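Local coordinates for protein phiAB6 tailspike (Unidentified phage, PDB 5JS4) that is the phage tailspike that fragments the exopolysaccharide of Acinetobacter baumannii, probably to recognise and reach its host, at residues I364-V378 with F387-Y401. Residues are numbered along the deposited sequence; the frame is centred on the assembly and turned at random.
Sequences IDHITLINFYNQIVV and FTNAWLYYSQNAGIY
Two successive coils of a right-handed parallel beta-helix meet here, and Ile367 to Ile370 run beside Ala390 to Tyr393 as in-register parallel strands, their axes 4.7 Å apart. Backbone bonds pass back and forth, from Trp391 N to Ile367 O and from Leu369 N to Trp391 O. Inside the coil, aliphatic and aromatic side chains stack coil on coil; Leu369 and Leu392, a like pair, run alongside each other, CD1 of Leu369 3.8 Å from CD2 of Leu392. Phe387 points into the same core, and with CG anti to the backbone N (chi1 -167°) its ring swings against Ile364 and Ile376. Ile376 CG1 meets that ring at its edge, 3.7 Å from Phe387 CE2, while Ile400 CD1 lies over one face, toward its rim.

At the corner, His366 and Asn389 repeat the same left-handed backbone bend, and Asn389 CB sits squarely over the imidazole face. Both also pack against a neighbouring subunit, His366 on its Asp365 and Asn389 on its Asn386.

The loops after the strands bring a one-residue shift in register. Buried Gln375 spans this turn: its NE2 donates to Asn371 O at 2.8 Å and more weakly to Tyr393 O, while OE1 takes a bond from a water that also receives one from Ser395 N. Farther round, Asn397 CB lies over the centre of the Tyr373 ring, 3.5 Å from the centroid, and Asn374 ND2 bonds to a lone pair of Asn397 OD1 at 2.8 Å. Tyr373 O accepts from both Asn397 N and Ala398 N.

On the outer surface, Asn371 OD1 lies at the edge of the Tyr394 ring, 3.6 Å from Tyr394 CD2, while Asn371 ND2 bonds to Cys344 O and a malonic acid molecule, probably from the crystallisation liquor, that may mark a pocket. Core residues stacked coil on coil are characteristic of the pectate lyase-like beta-helix.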
loop_
_atom_site.group_PDB
_atom_site.type_symbol
_atom_site.label_atom_id
_atom_site.label_comp_id
_atom_site.label_asym_id
_atom_site.label_seq_id
_atom_site.Cartn_x
_atom_site.Cartn_y
_atom_site.Cartn_z
ATOM N N ILE A 364 11.780 -6.029 -16.649
ATOM C CA ILE A 364 10.958 -5.876 -17.839
ATOM C C ILE A 364 10.141 -4.612 -17.649
ATOM O O ILE A 364 9.413 -4.493 -16.668
ATOM C CB ILE A 364 10.030 -7.087 -18.048
ATOM C CG1 ILE A 364 10.865 -8.352 -18.278
ATOM C CG2 ILE A 364 9.090 -6.835 -19.222
ATOM C CD1 ILE A 364 10.080 -9.645 -18.197
ATOM N N ASP A 365 10.267 -3.663 -18.573
ATOM C CA ASP A 365 9.510 -2.421 -18.456
ATOM C C ASP A 365 9.310 -1.696 -19.773
ATOM O O ASP A 365 10.150 -1.759 -20.673
ATOM C CB ASP A 365 10.165 -1.479 -17.450
ATOM C CG ASP A 365 11.560 -1.084 -17.851
ATOM O OD1 ASP A 365 12.486 -1.851 -17.556
ATOM O OD2 ASP A 365 11.735 0.001 -18.445
ATOM N N HIS A 366 8.186 -0.993 -19.856
ATOM C CA HIS A 366 7.837 -0.183 -21.019
ATOM C C HIS A 366 7.810 -1.039 -22.272
ATOM O O HIS A 366 8.600 -0.847 -23.200
ATOM C CB HIS A 366 8.792 1.006 -21.154
ATOM C CG HIS A 366 8.743 1.940 -19.986
ATOM N ND1 HIS A 366 7.987 3.091 -19.986
ATOM C CD2 HIS A 366 9.331 1.877 -18.769
ATOM C CE1 HIS A 366 8.127 3.707 -18.825
ATOM N NE2 HIS A 366 8.935 2.990 -18.068
ATOM N N ILE A 367 6.890 -2.000 -22.274
ATOM C CA ILE A 367 6.686 -2.866 -23.426
ATOM C C ILE A 367 5.225 -2.885 -23.857
ATOM O O ILE A 367 4.313 -2.658 -23.054
ATOM C CB ILE A 367 7.185 -4.310 -23.176
ATOM C CG1 ILE A 367 6.361 -5.021 -22.091
ATOM C CG2 ILE A 367 8.667 -4.292 -22.818
ATOM C CD1 ILE A 367 6.666 -6.500 -21.961
ATOM N N THR A 368 5.032 -3.147 -25.143
ATOM C CA THR A 368 3.718 -3.349 -25.727
ATOM C C THR A 368 3.790 -4.624 -26.551
ATOM O O THR A 368 4.578 -4.704 -27.492
ATOM C CB THR A 368 3.324 -2.163 -26.619
ATOM O OG1 THR A 368 3.361 -0.963 -25.844
ATOM C CG2 THR A 368 1.924 -2.346 -27.191
ATOM N N LEU A 369 2.981 -5.615 -26.184
ATOM C CA LEU A 369 2.965 -6.905 -26.874
ATOM C C LEU A 369 1.572 -7.182 -27.405
ATOM O O LEU A 369 0.583 -6.991 -26.696
ATOM C CB LEU A 369 3.408 -8.033 -25.947
ATOM C CG LEU A 369 4.796 -7.870 -25.317
ATOM C CD1 LEU A 369 5.111 -9.056 -24.423
ATOM C CD2 LEU A 369 5.882 -7.711 -26.367
ATOM N N ILE A 370 1.512 -7.632 -28.658
ATOM C CA ILE A 370 0.253 -7.763 -29.390
ATOM C C ILE A 370 0.142 -9.159 -30.005
ATOM O O ILE A 370 1.017 -9.583 -30.761
ATOM C CB ILE A 370 0.136 -6.693 -30.496
ATOM C CG1 ILE A 370 0.455 -5.291 -29.951
ATOM C CG2 ILE A 370 -1.260 -6.695 -31.105
ATOM C CD1 ILE A 370 1.901 -4.870 -30.098
ATOM N N ASN A 371 -0.956 -9.846 -29.692
ATOM C CA ASN A 371 -1.187 -11.240 -30.095
ATOM C C ASN A 371 -0.200 -12.178 -29.389
ATOM O O ASN A 371 0.170 -11.915 -28.245
ATOM C CB ASN A 371 -1.187 -11.400 -31.629
ATOM C CG ASN A 371 -2.209 -10.506 -32.307
ATOM O OD1 ASN A 371 -3.335 -10.359 -31.829
ATOM N ND2 ASN A 371 -1.824 -9.906 -33.425
ATOM N N PHE A 372 0.218 -13.253 -30.060
ATOM C CA PHE A 372 0.987 -14.354 -29.461
ATOM C C PHE A 372 0.108 -15.255 -28.592
ATOM O O PHE A 372 -0.989 -14.877 -28.178
ATOM C CB PHE A 372 2.196 -13.875 -28.639
ATOM C CG PHE A 372 3.238 -13.150 -29.439
ATOM C CD1 PHE A 372 4.176 -13.852 -30.186
ATOM C CD2 PHE A 372 3.304 -11.763 -29.421
ATOM C CE1 PHE A 372 5.148 -13.183 -30.913
ATOM C CE2 PHE A 372 4.271 -11.090 -30.145
ATOM C CZ PHE A 372 5.193 -11.798 -30.893
ATOM N N TYR A 373 0.615 -16.455 -28.328
ATOM C CA TYR A 373 -0.073 -17.442 -27.504
ATOM C C TYR A 373 0.199 -17.116 -26.036
ATOM O O TYR A 373 -0.698 -16.668 -25.319
ATOM C CB TYR A 373 0.408 -18.846 -27.889
ATOM C CG TYR A 373 -0.321 -19.985 -27.224
ATOM C CD1 TYR A 373 -1.612 -20.327 -27.612
ATOM C CD2 TYR A 373 0.292 -20.746 -26.232
ATOM C CE1 TYR A 373 -2.282 -21.382 -27.016
ATOM C CE2 TYR A 373 -0.372 -21.803 -25.628
ATOM C CZ TYR A 373 -1.657 -22.118 -26.027
ATOM O OH TYR A 373 -2.321 -23.168 -25.433
ATOM N N ASN A 374 1.440 -17.336 -25.605
ATOM C CA ASN A 374 1.954 -16.765 -24.372
ATOM C C ASN A 374 2.848 -15.604 -24.762
ATOM O O ASN A 374 3.719 -15.750 -25.616
ATOM C CB ASN A 374 2.757 -17.796 -23.570
ATOM C CG ASN A 374 1.920 -18.984 -23.131
ATOM O OD1 ASN A 374 2.345 -20.136 -23.255
ATOM N ND2 ASN A 374 0.733 -18.717 -22.608
ATOM N N GLN A 375 2.635 -14.441 -24.158
ATOM C CA GLN A 375 3.433 -13.277 -24.522
ATOM C C GLN A 375 4.779 -13.316 -23.803
ATOM O O GLN A 375 5.827 -13.314 -24.449
ATOM C CB GLN A 375 2.649 -11.987 -24.288
ATOM C CG GLN A 375 1.546 -11.820 -25.325
ATOM C CD GLN A 375 0.597 -10.675 -25.048
ATOM O OE1 GLN A 375 0.328 -10.336 -23.895
ATOM N NE2 GLN A 375 0.061 -10.084 -26.109
ATOM N N ILE A 376 4.749 -13.405 -22.480
ATOM C CA ILE A 376 5.961 -13.577 -21.689
ATOM C C ILE A 376 5.985 -14.995 -21.134
ATOM O O ILE A 376 5.092 -15.387 -20.389
ATOM C CB ILE A 376 6.020 -12.570 -20.521
ATOM C CG1 ILE A 376 5.982 -11.126 -21.047
ATOM C CG2 ILE A 376 7.254 -12.815 -19.659
ATOM C CD1 ILE A 376 7.231 -10.665 -21.768
ATOM N N VAL A 377 7.005 -15.759 -21.512
ATOM C CA VAL A 377 7.190 -17.112 -21.008
ATOM C C VAL A 377 8.338 -17.090 -20.010
ATOM O O VAL A 377 9.494 -16.921 -20.390
ATOM C CB VAL A 377 7.496 -18.106 -22.148
ATOM C CG1 VAL A 377 7.724 -19.511 -21.601
ATOM C CG2 VAL A 377 6.359 -18.112 -23.158
ATOM N N VAL A 378 8.011 -17.246 -18.733
ATOM C CA VAL A 378 9.018 -17.263 -17.679
ATOM C C VAL A 378 9.547 -18.679 -17.535
ATOM O O VAL A 378 8.769 -19.615 -17.370
ATOM C CB VAL A 378 8.439 -16.810 -16.325
ATOM C CG1 VAL A 378 9.524 -16.814 -15.256
ATOM C CG2 VAL A 378 7.811 -15.426 -16.444
ATOM N N PHE A 387 8.602 -6.474 -13.184
ATOM C CA PHE A 387 7.816 -6.342 -14.405
ATOM C C PHE A 387 6.898 -5.132 -14.247
ATOM O O PHE A 387 6.080 -5.099 -13.335
ATOM C CB PHE A 387 6.988 -7.620 -14.591
ATOM C CG PHE A 387 6.366 -7.767 -15.951
ATOM C CD1 PHE A 387 5.231 -7.050 -16.299
ATOM C CD2 PHE A 387 6.897 -8.655 -16.873
ATOM C CE1 PHE A 387 4.655 -7.200 -17.551
ATOM C CE2 PHE A 387 6.324 -8.810 -18.122
ATOM C CZ PHE A 387 5.202 -8.080 -18.463
ATOM N N THR A 388 7.031 -4.136 -15.119
ATOM C CA THR A 388 6.200 -2.935 -15.002
ATOM C C THR A 388 5.930 -2.243 -16.335
ATOM O O THR A 388 6.717 -2.349 -17.271
ATOM C CB THR A 388 6.817 -1.915 -14.009
ATOM O OG1 THR A 388 5.839 -0.924 -13.658
ATOM C CG2 THR A 388 8.063 -1.235 -14.597
ATOM N N ASN A 389 4.811 -1.525 -16.392
ATOM C CA ASN A 389 4.484 -0.636 -17.505
ATOM C C ASN A 389 4.415 -1.403 -18.817
ATOM O O ASN A 389 5.259 -1.248 -19.701
ATOM C CB ASN A 389 5.465 0.544 -17.594
ATOM C CG ASN A 389 5.241 1.579 -16.504
ATOM O OD1 ASN A 389 4.954 2.753 -16.784
ATOM N ND2 ASN A 389 5.351 1.156 -15.259
ATOM N N ALA A 390 3.392 -2.243 -18.920
ATOM C CA ALA A 390 3.233 -3.134 -20.053
ATOM C C ALA A 390 1.800 -3.101 -20.546
ATOM O O ALA A 390 0.863 -3.152 -19.749
ATOM C CB ALA A 390 3.618 -4.547 -19.664
ATOM N N TRP A 391 1.648 -3.005 -21.864
ATOM C CA TRP A 391 0.349 -3.103 -22.515
ATOM C C TRP A 391 0.336 -4.423 -23.266
ATOM O O TRP A 391 1.040 -4.590 -24.259
ATOM C CB TRP A 391 0.105 -1.889 -23.420
ATOM C CG TRP A 391 0.189 -0.596 -22.643
ATOM C CD1 TRP A 391 -0.209 -0.400 -21.351
ATOM C CD2 TRP A 391 0.705 0.664 -23.096
ATOM N NE1 TRP A 391 0.031 0.894 -20.969
ATOM C CE2 TRP A 391 0.592 1.570 -22.018
ATOM C CE3 TRP A 391 1.257 1.113 -24.301
ATOM C CZ2 TRP A 391 1.011 2.899 -22.109
ATOM C CZ3 TRP A 391 1.673 2.437 -24.390
ATOM C CH2 TRP A 391 1.545 3.313 -23.301
ATOM N N LEU A 392 -0.447 -5.367 -22.748
ATOM C CA LEU A 392 -0.427 -6.753 -23.200
ATOM C C LEU A 392 -1.783 -7.091 -23.803
ATOM O O LEU A 392 -2.731 -7.408 -23.086
ATOM C CB LEU A 392 -0.087 -7.677 -22.025
ATOM C CG LEU A 392 1.255 -7.400 -21.335
ATOM C CD1 LEU A 392 1.487 -8.377 -20.192
ATOM C CD2 LEU A 392 2.415 -7.450 -22.319
ATOM N N TYR A 393 -1.860 -7.011 -25.129
ATOM C CA TYR A 393 -3.130 -7.074 -25.846
ATOM C C TYR A 393 -3.250 -8.343 -26.691
ATOM O O TYR A 393 -2.302 -8.753 -27.361
ATOM C CB TYR A 393 -3.281 -5.854 -26.764
ATOM C CG TYR A 393 -3.747 -4.567 -26.101
ATOM C CD1 TYR A 393 -3.166 -4.102 -24.920
ATOM C CD2 TYR A 393 -4.744 -3.785 -26.687
ATOM C CE1 TYR A 393 -3.582 -2.918 -24.333
ATOM C CE2 TYR A 393 -5.160 -2.595 -26.106
ATOM C CZ TYR A 393 -4.575 -2.166 -24.928
ATOM O OH TYR A 393 -4.979 -0.991 -24.338
ATOM N N TYR A 394 -4.434 -8.947 -26.648
ATOM C CA TYR A 394 -4.845 -10.011 -27.579
ATOM C C TYR A 394 -4.095 -11.343 -27.457
ATOM O O TYR A 394 -4.088 -12.125 -28.411
ATOM C CB TYR A 394 -4.777 -9.539 -29.047
ATOM C CG TYR A 394 -5.246 -8.122 -29.323
ATOM C CD1 TYR A 394 -6.332 -7.570 -28.652
ATOM C CD2 TYR A 394 -4.606 -7.344 -30.282
ATOM C CE1 TYR A 394 -6.754 -6.275 -28.916
ATOM C CE2 TYR A 394 -5.021 -6.053 -30.557
ATOM C CZ TYR A 394 -6.092 -5.521 -29.872
ATOM O OH TYR A 394 -6.498 -4.235 -30.146
ATOM N N SER A 395 -3.487 -11.631 -26.306
ATOM C CA SER A 395 -2.860 -12.946 -26.115
ATOM C C SER A 395 -3.917 -14.040 -26.242
ATOM O O SER A 395 -5.076 -13.838 -25.886
ATOM C CB SER A 395 -2.147 -13.058 -24.765
ATOM O OG SER A 395 -3.046 -12.886 -23.688
ATOM N N GLN A 396 -3.516 -15.193 -26.762
ATOM C CA GLN A 396 -4.456 -16.287 -26.993
ATOM C C GLN A 396 -4.560 -17.225 -25.791
ATOM O O GLN A 396 -5.580 -17.887 -25.609
ATOM C CB GLN A 396 -4.057 -17.056 -28.252
ATOM C CG GLN A 396 -4.188 -16.219 -29.519
ATOM C CD GLN A 396 -2.990 -16.327 -30.446
ATOM O OE1 GLN A 396 -2.190 -17.258 -30.349
ATOM N NE2 GLN A 396 -2.856 -15.361 -31.348
ATOM N N ASN A 397 -3.509 -17.276 -24.975
ATOM C CA ASN A 397 -3.483 -18.141 -23.796
ATOM C C ASN A 397 -3.199 -17.368 -22.512
ATOM O O ASN A 397 -3.941 -17.480 -21.536
ATOM C CB ASN A 397 -2.438 -19.243 -23.975
ATOM C CG ASN A 397 -2.438 -20.239 -22.830
ATOM O OD1 ASN A 397 -1.453 -20.362 -22.097
ATOM N ND2 ASN A 397 -3.547 -20.947 -22.661
ATOM N N ALA A 398 -2.114 -16.598 -22.513
ATOM C CA ALA A 398 -1.727 -15.828 -21.333
ATOM C C ALA A 398 -0.819 -14.660 -21.689
ATOM O O ALA A 398 -0.020 -14.742 -22.620
ATOM C CB ALA A 398 -1.040 -16.726 -20.314
ATOM N N GLY A 399 -0.947 -13.568 -20.943
ATOM C CA GLY A 399 0.000 -12.467 -21.046
ATOM C C GLY A 399 1.349 -12.887 -20.483
ATOM O O GLY A 399 2.390 -12.650 -21.094
ATOM N N ILE A 400 1.315 -13.514 -19.309
ATOM C CA ILE A 400 2.514 -13.995 -18.630
ATOM C C ILE A 400 2.270 -15.428 -18.163
ATOM O O ILE A 400 1.286 -15.698 -17.474
ATOM C CB ILE A 400 2.869 -13.110 -17.416
ATOM C CG1 ILE A 400 3.031 -11.648 -17.847
ATOM C CG2 ILE A 400 4.143 -13.610 -16.745
ATOM C CD1 ILE A 400 3.072 -10.660 -16.700
ATOM N N TYR A 401 3.168 -16.336 -18.540
ATOM C CA TYR A 401 3.047 -17.751 -18.199
ATOM C C TYR A 401 4.310 -18.254 -17.507
ATOM O O TYR A 401 5.413 -18.086 -18.026
ATOM C CB TYR A 401 2.782 -18.581 -19.458
ATOM C CG TYR A 401 2.812 -20.078 -19.221
ATOM C CD1 TYR A 401 2.053 -20.657 -18.210
ATOM C CD2 TYR A 401 3.597 -20.917 -20.013
ATOM C CE1 TYR A 401 2.075 -22.024 -17.988
ATOM C CE2 TYR A 401 3.623 -22.286 -19.799
ATOM C CZ TYR A 401 2.859 -22.834 -18.785
ATOM O OH TYR A 401 2.879 -24.192 -18.564
HETATM O O HOH W 1 -4.524 -12.980 -31.106
HETATM O O HOH W 2 -0.368 -14.782 -32.519
HETATM O O HOH W 3 -2.593 -10.214 -23.705
HETATM O O HOH W 4 6.664 -20.985 -18.361
#